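Long-range contacts in xyloglucan-specific endo-beta-1,4-glucanase BoGH5A (PDB 3ZMR), which hydrolyses internal beta-1,4-glucosidic linkages of the xyloglucan backbone with retention of configuration, releasing xyloglucan oligosaccharides: residues F19-S24 with I60-N65; M122-V128 with F168-P174; L205-V211 with Y251-L255; R302-A308 with R330-C335. All coordinates share one frame; numbering follows the deposited sequence.

Interaction 1: residues F19-S24 with I60-N65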
loop_
_atom_site.group_PDB
_atom_site.type_symbol
_atom_site.label_atom_id
_atom_site.label_comp_id
_atom_site.label_asym_id
_atom_site.label_seq_id
_atom_site.Cartn_x
_atom_site.Cartn_y
_atom_site.Cartn_z
ATOM N N PHE A 19 19.314 17.016 13.462
ATOM C CA PHE A 19 18.790 15.940 12.619
ATOM C C PHE A 19 17.404 16.350 12.100
ATOM O O PHE A 19 16.620 17.004 12.802
ATOM C CB PHE A 19 18.652 14.650 13.418
ATOM C CG PHE A 19 19.959 14.029 13.854
ATOM C CD1 PHE A 19 20.635 14.476 14.975
ATOM C CD2 PHE A 19 20.481 12.951 13.171
ATOM C CE1 PHE A 19 21.827 13.868 15.377
ATOM C CE2 PHE A 19 21.661 12.351 13.547
ATOM C CZ PHE A 19 22.333 12.799 14.661
ATOM N N ASP A 20 17.082 15.937 10.880
ATOM C CA ASP A 20 15.690 16.064 10.425
ATOM C C ASP A 20 14.857 14.875 10.990
ATOM O O ASP A 20 15.360 14.026 11.754
ATOM C CB ASP A 20 15.588 16.274 8.901
ATOM C CG ASP A 20 15.972 15.080 8.092
ATOM O OD1 ASP A 20 15.948 13.956 8.609
ATOM O OD2 ASP A 20 16.280 15.289 6.902
ATOM N N ALA A 21 13.582 14.840 10.623
ATOM C CA ALA A 21 12.640 13.885 11.196
ATOM C C ALA A 21 12.863 12.428 10.769
ATOM O O ALA A 21 12.345 11.518 11.403
ATOM C CB ALA A 21 11.225 14.281 10.850
ATOM N N ARG A 22 13.584 12.234 9.681
ATOM C CA ARG A 22 13.884 10.873 9.211
ATOM C C ARG A 22 14.793 10.172 10.211
ATOM O O ARG A 22 15.519 10.813 10.952
ATOM C CB ARG A 22 14.602 10.898 7.854
ATOM C CG ARG A 22 13.804 11.494 6.726
ATOM C CD ARG A 22 14.625 11.495 5.446
ATOM N NE ARG A 22 15.562 12.612 5.400
ATOM C CZ ARG A 22 16.364 12.882 4.375
ATOM N NH1 ARG A 22 16.363 12.103 3.295
ATOM N NH2 ARG A 22 17.183 13.927 4.431
ATOM N N GLY A 23 14.770 8.846 10.218
ATOM C CA GLY A 23 15.833 8.093 10.903
ATOM C C GLY A 23 17.124 8.366 10.138
ATOM O O GLY A 23 17.137 8.313 8.899
ATOM N N SER A 24 18.201 8.684 10.849
ATOM C CA SER A 24 19.488 8.949 10.222
ATOM C C SER A 24 20.627 8.919 11.233
ATOM O O SER A 24 20.398 8.836 12.444
ATOM C CB SER A 24 19.494 10.284 9.490
ATOM O OG SER A 24 19.471 11.360 10.399
ATOM N N ILE A 60 26.229 8.806 16.080
ATOM C CA ILE A 60 25.018 9.215 16.789
ATOM C C ILE A 60 23.850 9.006 15.816
ATOM O O ILE A 60 23.859 9.555 14.709
ATOM C CB ILE A 60 25.089 10.686 17.268
ATOM C CG1 ILE A 60 26.323 10.902 18.171
ATOM C CG2 ILE A 60 23.804 11.067 17.999
ATOM C CD1 ILE A 60 26.403 10.019 19.415
ATOM N N THR A 61 22.893 8.179 16.234
ATOM C CA THR A 61 21.783 7.744 15.393
ATOM C C THR A 61 20.458 8.107 16.057
ATOM O O THR A 61 20.252 7.885 17.258
ATOM C CB THR A 61 21.847 6.221 15.127
ATOM O OG1 THR A 61 23.156 5.885 14.646
ATOM C CG2 THR A 61 20.794 5.781 14.084
ATOM N N VAL A 62 19.560 8.681 15.270
ATOM C CA VAL A 62 18.230 8.995 15.742
ATOM C C VAL A 62 17.200 8.135 15.036
ATOM O O VAL A 62 17.306 7.855 13.828
ATOM C CB VAL A 62 17.873 10.501 15.580
ATOM C CG1 VAL A 62 18.843 11.378 16.384
ATOM C CG2 VAL A 62 17.814 10.926 14.106
ATOM N N GLU A 63 16.185 7.765 15.801
ATOM C CA GLU A 63 14.986 7.158 15.242
ATOM C C GLU A 63 14.180 8.213 14.501
ATOM O O GLU A 63 14.305 9.410 14.753
ATOM C CB GLU A 63 14.132 6.552 16.360
ATOM C CG GLU A 63 14.747 5.337 17.022
ATOM C CD GLU A 63 13.944 4.808 18.200
ATOM O OE1 GLU A 63 12.980 5.481 18.651
ATOM O OE2 GLU A 63 14.296 3.711 18.696
ATOM N N ALA A 64 13.337 7.764 13.589
ATOM C CA ALA A 64 12.403 8.665 12.911
ATOM C C ALA A 64 11.538 9.368 13.951
ATOM O O ALA A 64 11.148 8.761 14.950
ATOM C CB ALA A 64 11.520 7.885 11.944
ATOM N N ASN A 65 11.303 10.667 13.740
ATOM C CA ASN A 65 10.456 11.450 14.648
ATOM C C ASN A 65 9.017 11.543 14.112
ATOM O O ASN A 65 8.732 12.364 13.278
ATOM C CB ASN A 65 11.029 12.850 14.840
ATOM C CG ASN A 65 10.214 13.683 15.827
ATOM O OD1 ASN A 65 9.359 13.150 16.537
ATOM N ND2 ASN A 65 10.480 14.985 15.872
#
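Phe-19 lays one face of its ring over Val-62, whose CG1 methyl sits 3.7 Å from the ring centroid and only 8° off the normal, a nearly ideal CH-pi contact. The second methyl, CG2, slides to the rim and reaches CD2 of Phe-19 at 3.5 Å. With CG1 of Val-62 anti to its carbonyl carbon (chi1 -61°), both branches face the aromatic side chain. At the far end of the ring the edge is turned to the backbone, CZ of Phe-19 lying 3.6 Å from the carbonyl O of Ile-60. Backbone bonds complete the join. Ser-24 and Val-62 form an antiparallel hydrogen-bonded pair, the longer of its two bonds running 3.2 Å from Ser-24 N to Val-62 O. Beyond the strand, Asn-65 N gives a short bond of 2.7 Å to Ala-21 O, in the carbonyl plane. The intervening turn is organised by Asp-20: its OD1 accepts from Arg-22 N, an Asx turn, while the guanidinium of Arg-22 grips the same carboxylate side-on through NE and NH2. Strand 85-91 adds Val-89 and Gln-91 around the ring, within the BACON module. The chemistry divides accordingly: apolar ring packing anchors the buried side, and main-chain bonds join the turn to the strand end, while the Asp-20/Arg-22 salt bridge lies within the turn itself and does not cross to 60-65.

Interaction 2: residues M122-V128 with F168-P174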
loop_
_atom_site.group_PDB
_atom_site.type_symbol
_atom_site.label_atom_id
_atom_site.label_comp_id
_atom_site.label_asym_id
_atom_site.label_seq_id
_atom_site.Cartn_x
_atom_site.Cartn_y
_atom_site.Cartn_z
ATOM N N MET A 122 -16.706 1.865 4.487
ATOM C CA MET A 122 -16.354 1.410 3.139
ATOM C C MET A 122 -16.928 0.045 2.842
ATOM O O MET A 122 -17.473 -0.172 1.755
ATOM C CB MET A 122 -14.835 1.492 2.940
ATOM C CG MET A 122 -14.384 2.945 2.780
ATOM S SD MET A 122 -12.616 3.339 2.806
ATOM C CE MET A 122 -12.150 2.385 1.408
ATOM N N LYS A 123 -16.797 -0.851 3.822
ATOM C CA LYS A 123 -17.480 -2.165 3.897
ATOM C C LYS A 123 -16.926 -3.240 2.955
ATOM O O LYS A 123 -16.283 -4.181 3.397
ATOM C CB LYS A 123 -18.995 -2.033 3.723
ATOM C CG LYS A 123 -19.665 -1.417 4.957
ATOM C CD LYS A 123 -21.113 -1.026 4.701
ATOM C CE LYS A 123 -21.441 0.297 5.378
ATOM N NZ LYS A 123 -22.900 0.550 5.513
ATOM N N ALA A 124 -17.270 -3.130 1.680
ATOM C CA ALA A 124 -16.794 -4.077 0.664
ATOM C C ALA A 124 -16.781 -3.435 -0.693
ATOM O O ALA A 124 -17.467 -2.443 -0.971
ATOM C CB ALA A 124 -17.653 -5.309 0.606
ATOM N N GLY A 125 -16.018 -4.024 -1.581
ATOM C CA GLY A 125 -15.953 -3.477 -2.901
ATOM C C GLY A 125 -15.453 -4.383 -3.990
ATOM O O GLY A 125 -15.364 -5.621 -3.821
ATOM N N VAL A 126 -15.142 -3.761 -5.123
ATOM C CA VAL A 126 -14.692 -4.477 -6.314
ATOM C C VAL A 126 -13.647 -3.650 -7.054
ATOM O O VAL A 126 -13.588 -2.432 -6.931
ATOM C CB VAL A 126 -15.913 -4.778 -7.239
ATOM C CG1 VAL A 126 -16.482 -3.505 -7.841
ATOM C CG2 VAL A 126 -15.620 -5.805 -8.315
ATOM N N ASN A 127 -12.815 -4.337 -7.821
ATOM C CA ASN A 127 -11.896 -3.735 -8.745
ATOM C C ASN A 127 -12.489 -3.634 -10.129
ATOM O O ASN A 127 -13.199 -4.540 -10.561
ATOM C CB ASN A 127 -10.637 -4.567 -8.901
ATOM C CG ASN A 127 -9.691 -4.464 -7.721
ATOM O OD1 ASN A 127 -8.745 -3.695 -7.778
ATOM N ND2 ASN A 127 -9.927 -5.237 -6.666
ATOM N N VAL A 128 -12.157 -2.573 -10.846
ATOM C CA VAL A 128 -12.369 -2.474 -12.297
ATOM C C VAL A 128 -11.029 -2.869 -12.937
ATOM O O VAL A 128 -10.260 -2.037 -13.436
ATOM C CB VAL A 128 -12.813 -1.060 -12.745
ATOM C CG1 VAL A 128 -13.097 -1.023 -14.249
ATOM C CG2 VAL A 128 -14.051 -0.632 -11.992
ATOM N N PHE A 168 -22.156 -2.922 -3.212
ATOM C CA PHE A 168 -20.753 -2.535 -3.035
ATOM C C PHE A 168 -20.674 -1.045 -2.775
ATOM O O PHE A 168 -21.376 -0.263 -3.404
ATOM C CB PHE A 168 -19.935 -2.879 -4.259
ATOM C CG PHE A 168 -19.865 -4.341 -4.531
ATOM C CD1 PHE A 168 -19.033 -5.136 -3.780
ATOM C CD2 PHE A 168 -20.658 -4.935 -5.507
ATOM C CE1 PHE A 168 -18.943 -6.485 -4.015
ATOM C CE2 PHE A 168 -20.561 -6.301 -5.744
ATOM C CZ PHE A 168 -19.705 -7.073 -5.001
ATOM N N ASP A 169 -19.757 -0.665 -1.889
ATOM C CA ASP A 169 -19.575 0.749 -1.586
ATOM C C ASP A 169 -18.237 1.360 -2.003
ATOM O O ASP A 169 -18.050 2.564 -1.879
ATOM C CB ASP A 169 -19.868 1.011 -0.123
ATOM C CG ASP A 169 -21.362 0.833 0.199
ATOM O OD1 ASP A 169 -22.263 1.307 -0.571
ATOM O OD2 ASP A 169 -21.641 0.188 1.192
ATOM N N VAL A 170 -17.318 0.522 -2.490
ATOM C CA VAL A 170 -15.966 0.951 -2.901
ATOM C C VAL A 170 -15.613 0.340 -4.245
ATOM O O VAL A 170 -15.886 -0.834 -4.479
ATOM C CB VAL A 170 -14.869 0.458 -1.911
ATOM C CG1 VAL A 170 -13.485 0.984 -2.295
ATOM C CG2 VAL A 170 -15.190 0.819 -0.493
ATOM N N VAL A 171 -14.966 1.114 -5.091
ATOM C CA VAL A 171 -14.355 0.574 -6.314
ATOM C C VAL A 171 -12.875 0.963 -6.323
ATOM O O VAL A 171 -12.521 2.120 -6.040
ATOM C CB VAL A 171 -15.076 1.016 -7.606
ATOM C CG1 VAL A 171 -15.065 2.525 -7.825
ATOM C CG2 VAL A 171 -14.522 0.293 -8.819
ATOM N N ARG A 172 -12.012 -0.020 -6.565
ATOM C CA ARG A 172 -10.601 0.225 -6.862
ATOM C C ARG A 172 -10.427 0.197 -8.371
ATOM O O ARG A 172 -10.894 -0.733 -9.050
ATOM C CB ARG A 172 -9.727 -0.840 -6.190
ATOM C CG ARG A 172 -8.232 -0.721 -6.461
ATOM C CD ARG A 172 -7.460 -1.635 -5.553
ATOM N NE ARG A 172 -6.012 -1.670 -5.703
ATOM C CZ ARG A 172 -5.343 -2.573 -6.425
ATOM N NH1 ARG A 172 -5.969 -3.453 -7.189
ATOM N NH2 ARG A 172 -4.017 -2.610 -6.389
ATOM N N ILE A 173 -9.822 1.269 -8.881
ATOM C CA ILE A 173 -9.550 1.498 -10.298
ATOM C C ILE A 173 -8.036 1.492 -10.472
ATOM O O ILE A 173 -7.378 2.519 -10.263
ATOM C CB ILE A 173 -10.169 2.811 -10.802
ATOM C CG1 ILE A 173 -11.663 2.863 -10.505
ATOM C CG2 ILE A 173 -9.900 3.000 -12.292
ATOM C CD1 ILE A 173 -12.372 4.136 -10.948
ATOM N N PRO A 174 -7.443 0.339 -10.826
ATOM C CA PRO A 174 -6.030 0.333 -11.197
ATOM C C PRO A 174 -5.806 1.245 -12.418
ATOM O O PRO A 174 -6.656 1.274 -13.334
ATOM C CB PRO A 174 -5.788 -1.141 -11.574
ATOM C CG PRO A 174 -6.785 -1.899 -10.797
ATOM C CD PRO A 174 -7.995 -1.038 -10.825
HETATM O O HOH W 1 -20.440 -2.714 0.638
HETATM O O HOH W 2 -9.071 0.321 -14.247
#
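Strands 125-127 and 170-173 run parallel, 17° apart, with Gly-125, Val-126 and Asn-127 registered against Val-170, Val-171 and Arg-172. Val-126 is bonded through both its N and its O, to Val-170 O and Arg-172 N. The ladder continues with Val-128 N to Arg-172 O at 2.9 Å. At the start of the pair, Gly-125 brings its CA within 3.1 Å of Val-170 O, and CD1 of Phe-168 rests against that same CA at 3.6 Å. Met-122 touches CG2 of Val-170 with CB, while CG2 of Val-128 presses on CG2 of Val-171 at 3.3 Å, tighter than usual for two methyls. The polar centre is Asn-127 beside Arg-172, the two side chains pointing the same way with amide and guanidinium planes 82° apart. Arg-172 is extended, its CG anti to the backbone N (chi1 178°), and NH1 donates 2.8 Å to Asn-127 OD1, which meets the guanidinium at its edge. Asn-127 ND2 in turn donates to the carbonyls of Gly-394 and Tyr-436. The same NH1 pairs with Glu-395, the inferred nucleophile; NE pairs with Glu-334, and NH2 bonds to Asn-261, a substrate-binding residue. Asn-127 thus shares NH1 with Glu-395 and helps fix the rotation of the guanidinium, consistent with a second-shell role in placing Arg-172 beside the inferred nucleophile.

Interaction 3: residues L205-V211 with Y251-L255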
loop_
_atom_site.group_PDB
_atom_site.type_symbol
_atom_site.label_atom_id
_atom_site.label_comp_id
_atom_site.label_asym_id
_atom_site.label_seq_id
_atom_site.Cartn_x
_atom_site.Cartn_y
_atom_site.Cartn_z
ATOM N N LEU A 205 -17.757 8.276 -8.475
ATOM C CA LEU A 205 -18.153 9.094 -7.343
ATOM C C LEU A 205 -19.629 9.512 -7.418
ATOM O O LEU A 205 -20.356 9.513 -6.421
ATOM C CB LEU A 205 -17.267 10.336 -7.263
ATOM C CG LEU A 205 -15.811 10.088 -6.809
ATOM C CD1 LEU A 205 -14.991 11.347 -7.059
ATOM C CD2 LEU A 205 -15.669 9.634 -5.366
ATOM N N ASP A 206 -20.045 9.919 -8.611
ATOM C CA ASP A 206 -21.446 10.329 -8.816
ATOM C C ASP A 206 -22.454 9.188 -8.568
ATOM O O ASP A 206 -23.596 9.429 -8.191
ATOM C CB ASP A 206 -21.668 10.947 -10.194
ATOM C CG ASP A 206 -20.954 12.301 -10.388
ATOM O OD1 ASP A 206 -20.482 12.913 -9.417
ATOM O OD2 ASP A 206 -20.886 12.764 -11.547
ATOM N N ALA A 207 -22.007 7.946 -8.781
ATOM C CA ALA A 207 -22.786 6.749 -8.481
ATOM C C ALA A 207 -22.874 6.422 -7.005
ATOM O O ALA A 207 -23.585 5.526 -6.601
ATOM C CB ALA A 207 -22.252 5.555 -9.267
ATOM N N GLY A 208 -22.112 7.139 -6.196
ATOM C CA GLY A 208 -22.187 6.997 -4.756
ATOM C C GLY A 208 -21.117 6.095 -4.168
ATOM O O GLY A 208 -21.244 5.656 -3.036
ATOM N N LEU A 209 -20.074 5.825 -4.933
ATOM C CA LEU A 209 -18.990 4.951 -4.460
ATOM C C LEU A 209 -17.791 5.699 -3.864
ATOM O O LEU A 209 -17.471 6.815 -4.287
ATOM C CB LEU A 209 -18.497 4.121 -5.644
ATOM C CG LEU A 209 -19.533 3.180 -6.270
ATOM C CD1 LEU A 209 -19.021 2.703 -7.620
ATOM C CD2 LEU A 209 -19.788 1.997 -5.324
ATOM N N TYR A 210 -17.112 5.070 -2.905
ATOM C CA TYR A 210 -15.707 5.385 -2.638
ATOM C C TYR A 210 -14.882 4.926 -3.811
ATOM O O TYR A 210 -15.160 3.873 -4.392
ATOM C CB TYR A 210 -15.206 4.723 -1.355
ATOM C CG TYR A 210 -15.740 5.330 -0.073
ATOM C CD1 TYR A 210 -15.058 6.343 0.569
ATOM C CD2 TYR A 210 -16.899 4.844 0.517
ATOM C CE1 TYR A 210 -15.520 6.887 1.751
ATOM C CE2 TYR A 210 -17.386 5.401 1.678
ATOM C CZ TYR A 210 -16.686 6.440 2.285
ATOM O OH TYR A 210 -17.150 6.994 3.463
ATOM N N VAL A 211 -13.838 5.690 -4.142
ATOM C CA VAL A 211 -12.982 5.402 -5.293
ATOM C C VAL A 211 -11.527 5.404 -4.859
ATOM O O VAL A 211 -11.102 6.333 -4.183
ATOM C CB VAL A 211 -13.186 6.396 -6.443
ATOM C CG1 VAL A 211 -12.236 6.092 -7.587
ATOM C CG2 VAL A 211 -14.667 6.372 -6.877
ATOM N N TYR A 251 -11.079 16.944 -5.190
ATOM C CA TYR A 251 -12.087 15.922 -4.882
ATOM C C TYR A 251 -12.190 15.671 -3.382
ATOM O O TYR A 251 -11.204 15.804 -2.644
ATOM C CB TYR A 251 -11.818 14.605 -5.644
ATOM C CG TYR A 251 -12.126 14.731 -7.140
ATOM C CD1 TYR A 251 -11.216 15.282 -8.019
ATOM C CD2 TYR A 251 -13.374 14.407 -7.624
ATOM C CE1 TYR A 251 -11.524 15.448 -9.369
ATOM C CE2 TYR A 251 -13.699 14.540 -8.948
ATOM C CZ TYR A 251 -12.783 15.071 -9.825
ATOM O OH TYR A 251 -13.180 15.199 -11.152
ATOM N N ASP A 252 -13.392 15.326 -2.945
ATOM C CA ASP A 252 -13.656 15.124 -1.540
ATOM C C ASP A 252 -13.106 13.773 -1.023
ATOM O O ASP A 252 -12.375 13.057 -1.742
ATOM C CB ASP A 252 -15.128 15.413 -1.229
ATOM C CG ASP A 252 -16.092 14.348 -1.645
ATOM O OD1 ASP A 252 -15.735 13.181 -1.868
ATOM O OD2 ASP A 252 -17.296 14.698 -1.655
ATOM N N ASP A 253 -13.428 13.443 0.224
ATOM C CA ASP A 253 -12.772 12.329 0.915
ATOM C C ASP A 253 -13.223 10.929 0.461
ATOM O O ASP A 253 -12.723 9.915 0.912
ATOM C CB ASP A 253 -12.855 12.463 2.440
ATOM C CG ASP A 253 -14.262 12.310 2.999
ATOM O OD1 ASP A 253 -15.199 11.922 2.255
ATOM O OD2 ASP A 253 -14.435 12.555 4.222
ATOM N N ARG A 254 -14.174 10.894 -0.463
ATOM C CA ARG A 254 -14.582 9.641 -1.060
ATOM C C ARG A 254 -13.538 9.159 -2.069
ATOM O O ARG A 254 -13.593 8.008 -2.494
ATOM C CB ARG A 254 -15.986 9.748 -1.677
ATOM C CG ARG A 254 -17.128 9.977 -0.665
ATOM C CD ARG A 254 -18.419 10.442 -1.375
ATOM N NE ARG A 254 -18.086 11.528 -2.307
ATOM C CZ ARG A 254 -18.719 11.828 -3.444
ATOM N NH1 ARG A 254 -19.782 11.142 -3.840
ATOM N NH2 ARG A 254 -18.277 12.830 -4.198
ATOM N N LEU A 255 -12.612 10.029 -2.482
ATOM C CA LEU A 255 -11.503 9.655 -3.365
ATOM C C LEU A 255 -10.234 9.445 -2.561
ATOM O O LEU A 255 -9.775 10.362 -1.854
ATOM C CB LEU A 255 -11.236 10.667 -4.463
ATOM C CG LEU A 255 -10.097 10.385 -5.451
ATOM C CD1 LEU A 255 -10.360 9.111 -6.263
ATOM C CD2 LEU A 255 -9.878 11.541 -6.391
HETATM O O HOH W 3 -20.114 12.935 -6.571
#
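Arg-254 starts against the helix end: its CB meets CD2 of Leu-205 at 3.7 Å and also approaches CD1 of Tyr-210. CG then passes over one face of the Tyr-210 ring. A bend at chi3 (-48°) turns the chain so that NE reaches back to Asp-252 OD1 at 2.9 Å, an almost straight bond in the guanidinium plane that uses the syn lone pair. That oxygen also accepts from Arg-254 N, forming an Asx turn. CD2 of Leu-205 lies over the guanidinium, and NH2 extends 3.0 Å to a water that donates to Asp-206 OD1. Beside this, Leu-205 puts CD1 on CD2 of Tyr-251, whose hydroxyl bonds to Glu-198. Val-211 N donates to Arg-254 O (2.9 Å), starting the parallel pairing of Val-211 with Leu-255. Gly-208 ends the helix in a Schellman motif, turning the chain into strand 210-214: this is the N-terminal rim of the strands in a TIM barrel, where successive helix-to-strand loops pack together.

Interaction 4: residues R302-A308 with R330-C335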
loop_
_atom_site.group_PDB
_atom_site.type_symbol
_atom_site.label_atom_id
_atom_site.label_comp_id
_atom_site.label_asym_id
_atom_site.label_seq_id
_atom_site.Cartn_x
_atom_site.Cartn_y
_atom_site.Cartn_z
ATOM N N ARG A 302 -6.455 14.007 2.635
ATOM C CA ARG A 302 -6.983 12.847 1.925
ATOM C C ARG A 302 -6.496 11.571 2.567
ATOM O O ARG A 302 -5.358 11.480 3.034
ATOM C CB ARG A 302 -6.556 12.923 0.470
ATOM C CG ARG A 302 -7.177 11.879 -0.427
ATOM C CD ARG A 302 -6.923 12.056 -1.951
ATOM N NE ARG A 302 -7.184 13.421 -2.382
ATOM C CZ ARG A 302 -8.389 13.996 -2.442
ATOM N NH1 ARG A 302 -9.528 13.320 -2.205
ATOM N NH2 ARG A 302 -8.476 15.296 -2.712
ATOM N N HIS A 303 -7.327 10.553 2.538
ATOM C CA HIS A 303 -6.906 9.243 3.031
ATOM C C HIS A 303 -6.076 8.575 1.968
ATOM O O HIS A 303 -6.467 8.483 0.800
ATOM C CB HIS A 303 -8.124 8.387 3.357
ATOM C CG HIS A 303 -8.980 8.973 4.450
ATOM N ND1 HIS A 303 -8.971 8.513 5.757
ATOM C CD2 HIS A 303 -9.869 9.992 4.413
ATOM C CE1 HIS A 303 -9.837 9.218 6.463
ATOM N NE2 HIS A 303 -10.375 10.132 5.673
ATOM N N LEU A 304 -4.879 8.174 2.375
ATOM C CA LEU A 304 -3.881 7.567 1.485
ATOM C C LEU A 304 -3.670 6.103 1.851
ATOM O O LEU A 304 -3.747 5.720 3.014
ATOM C CB LEU A 304 -2.558 8.337 1.541
ATOM C CG LEU A 304 -2.621 9.848 1.272
ATOM C CD1 LEU A 304 -1.230 10.442 1.325
ATOM C CD2 LEU A 304 -3.305 10.186 -0.038
ATOM N N ILE A 305 -3.308 5.311 0.844
ATOM C CA ILE A 305 -3.186 3.879 0.987
ATOM C C ILE A 305 -1.782 3.475 0.531
ATOM O O ILE A 305 -1.390 3.753 -0.618
ATOM C CB ILE A 305 -4.217 3.129 0.145
ATOM C CG1 ILE A 305 -5.634 3.564 0.453
ATOM C CG2 ILE A 305 -4.055 1.623 0.318
ATOM C CD1 ILE A 305 -6.615 3.222 -0.639
ATOM N N VAL A 306 -1.012 2.860 1.431
ATOM C CA VAL A 306 0.336 2.429 1.170
ATOM C C VAL A 306 0.421 0.912 1.264
ATOM O O VAL A 306 -0.403 0.269 1.925
ATOM C CB VAL A 306 1.352 3.141 2.112
ATOM C CG1 VAL A 306 1.393 4.638 1.802
ATOM C CG2 VAL A 306 1.080 2.843 3.586
ATOM N N GLN A 307 1.390 0.324 0.547
ATOM C CA GLN A 307 1.391 -1.112 0.321
ATOM C C GLN A 307 2.480 -1.857 1.068
ATOM O O GLN A 307 3.610 -1.361 1.238
ATOM C CB GLN A 307 1.590 -1.389 -1.167
ATOM C CG GLN A 307 0.427 -0.967 -2.049
ATOM C CD GLN A 307 0.191 0.522 -2.032
ATOM O OE1 GLN A 307 1.124 1.336 -2.234
ATOM N NE2 GLN A 307 -1.054 0.910 -1.809
ATOM N N ALA A 308 2.132 -3.051 1.518
ATOM C CA ALA A 308 3.144 -4.009 1.976
ATOM C C ALA A 308 4.022 -4.458 0.802
ATOM O O ALA A 308 3.636 -4.324 -0.362
ATOM C CB ALA A 308 2.474 -5.199 2.608
ATOM N N ARG A 330 -4.469 9.218 8.791
ATOM C CA ARG A 330 -5.048 9.320 7.446
ATOM C C ARG A 330 -4.345 8.388 6.451
ATOM O O ARG A 330 -4.297 8.680 5.235
ATOM C CB ARG A 330 -5.053 10.760 6.937
ATOM C CG ARG A 330 -5.958 11.724 7.707
ATOM C CD ARG A 330 -7.420 11.300 7.677
ATOM N NE ARG A 330 -8.337 12.317 8.218
ATOM C CZ ARG A 330 -8.556 12.525 9.518
ATOM N NH1 ARG A 330 -7.950 11.769 10.440
ATOM N NH2 ARG A 330 -9.416 13.474 9.889
ATOM N N ILE A 331 -3.833 7.267 6.965
ATOM C CA ILE A 331 -3.174 6.235 6.160
ATOM C C ILE A 331 -3.775 4.846 6.407
ATOM O O ILE A 331 -4.015 4.408 7.539
ATOM C CB ILE A 331 -1.649 6.193 6.387
ATOM C CG1 ILE A 331 -1.017 7.519 5.886
ATOM C CG2 ILE A 331 -1.020 5.013 5.628
ATOM C CD1 ILE A 331 0.450 7.709 6.123
ATOM N N PHE A 332 -4.030 4.163 5.295
ATOM C CA PHE A 332 -4.387 2.733 5.273
ATOM C C PHE A 332 -3.178 1.898 4.817
ATOM O O PHE A 332 -2.397 2.363 3.972
ATOM C CB PHE A 332 -5.428 2.430 4.184
ATOM C CG PHE A 332 -6.838 2.886 4.455
ATOM C CD1 PHE A 332 -7.218 4.222 4.374
ATOM C CD2 PHE A 332 -7.834 1.932 4.657
ATOM C CE1 PHE A 332 -8.556 4.601 4.562
ATOM C CE2 PHE A 332 -9.157 2.290 4.846
ATOM C CZ PHE A 332 -9.538 3.626 4.798
ATOM N N LEU A 333 -3.122 0.647 5.270
ATOM C CA LEU A 333 -2.251 -0.378 4.682
ATOM C C LEU A 333 -3.053 -1.179 3.656
ATOM O O LEU A 333 -4.252 -1.456 3.862
ATOM C CB LEU A 333 -1.779 -1.353 5.773
ATOM C CG LEU A 333 -1.023 -2.603 5.313
ATOM C CD1 LEU A 333 0.321 -2.226 4.723
ATOM C CD2 LEU A 333 -0.787 -3.509 6.495
ATOM N N GLU A 334 -2.379 -1.578 2.566
ATOM C CA GLU A 334 -2.944 -2.482 1.554
ATOM C C GLU A 334 -2.113 -3.761 1.429
ATOM O O GLU A 334 -0.900 -3.713 1.255
ATOM C CB GLU A 334 -3.022 -1.797 0.188
ATOM C CG GLU A 334 -3.517 -2.697 -0.937
ATOM C CD GLU A 334 -3.697 -1.997 -2.256
ATOM O OE1 GLU A 334 -3.210 -0.830 -2.407
ATOM O OE2 GLU A 334 -4.321 -2.627 -3.167
ATOM N N CYS A 335 -2.825 -4.891 1.478
ATOM C CA CYS A 335 -2.323 -6.198 1.099
ATOM C C CYS A 335 -3.267 -6.788 0.060
ATOM O O CYS A 335 -4.422 -6.354 -0.071
ATOM C CB CYS A 335 -2.262 -7.153 2.290
ATOM S SG CYS A 335 -1.156 -6.610 3.627
#
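CG2 of Ile-305 rests on CB of Glu-334 at 3.6 Å, and the other branch of Ile-305, CG1, touches CB of Phe-332. On the opposite face of the sheet CG2 of Val-306 meets CG2 of Ile-331, again at 3.6 Å, so the middle of the contact is tightly packed on both faces. These are neighbouring parallel strands of the TIM barrel, joined by helix 313-319 as a beta-alpha-beta crossover; a ladder of five main-chain bonds runs from the one between Leu-304 N and Arg-330 O at one end to the one between Ala-308 N and Glu-334 O at the other. The Arg-330 end is the looser one. Arg-330 is partly exposed, and its outer NH2 finds a long, weak ion pair with Asp-112. In the modelled conformer, one of two, CD of Arg-330 makes a CH-pi contact over one face of the His-303 ring, offset toward the rim; ND1 of His-303 bonds to Ser-115. Toward the barrel's centre, by contrast, Gln-307 and Glu-334 lie side by side with amide and carboxylate planes 81° apart. NE2 of Gln-307 donates 2.8 Å to Glu-334 OE1, met on the anti side and 20° out of the carboxylate plane, while Thr-260 holds the amide oxygen. The other carboxylate oxygen, OE2, pairs with Arg-172, from strand 170-173, and bonds to His-336, two residues on and part of the glucose pocket.

Overall arrangement
From the N terminus, interaction 1 comes first, closing a loop of 35 residues inside the BACON module; its centre lies about 38 Å from that of interaction 2, and it touches none of the others. The remaining three follow in series within the catalytic barrel, none nested and none crossing. Interaction 2 pairs the first two barrel strands, interaction 3 joins the third to the fourth, and interaction 4 links the fifth and sixth. Interactions 2 and 3 meet where strands 170-173 and 210-214 are neighbours, Tyr-210 bonding to Asp-169 and Val-171. Arg-302 ties interaction 4 to the carbonyls of Tyr-251 and Leu-255, and a salt bridge across the barrel interior links interactions 2 and 4.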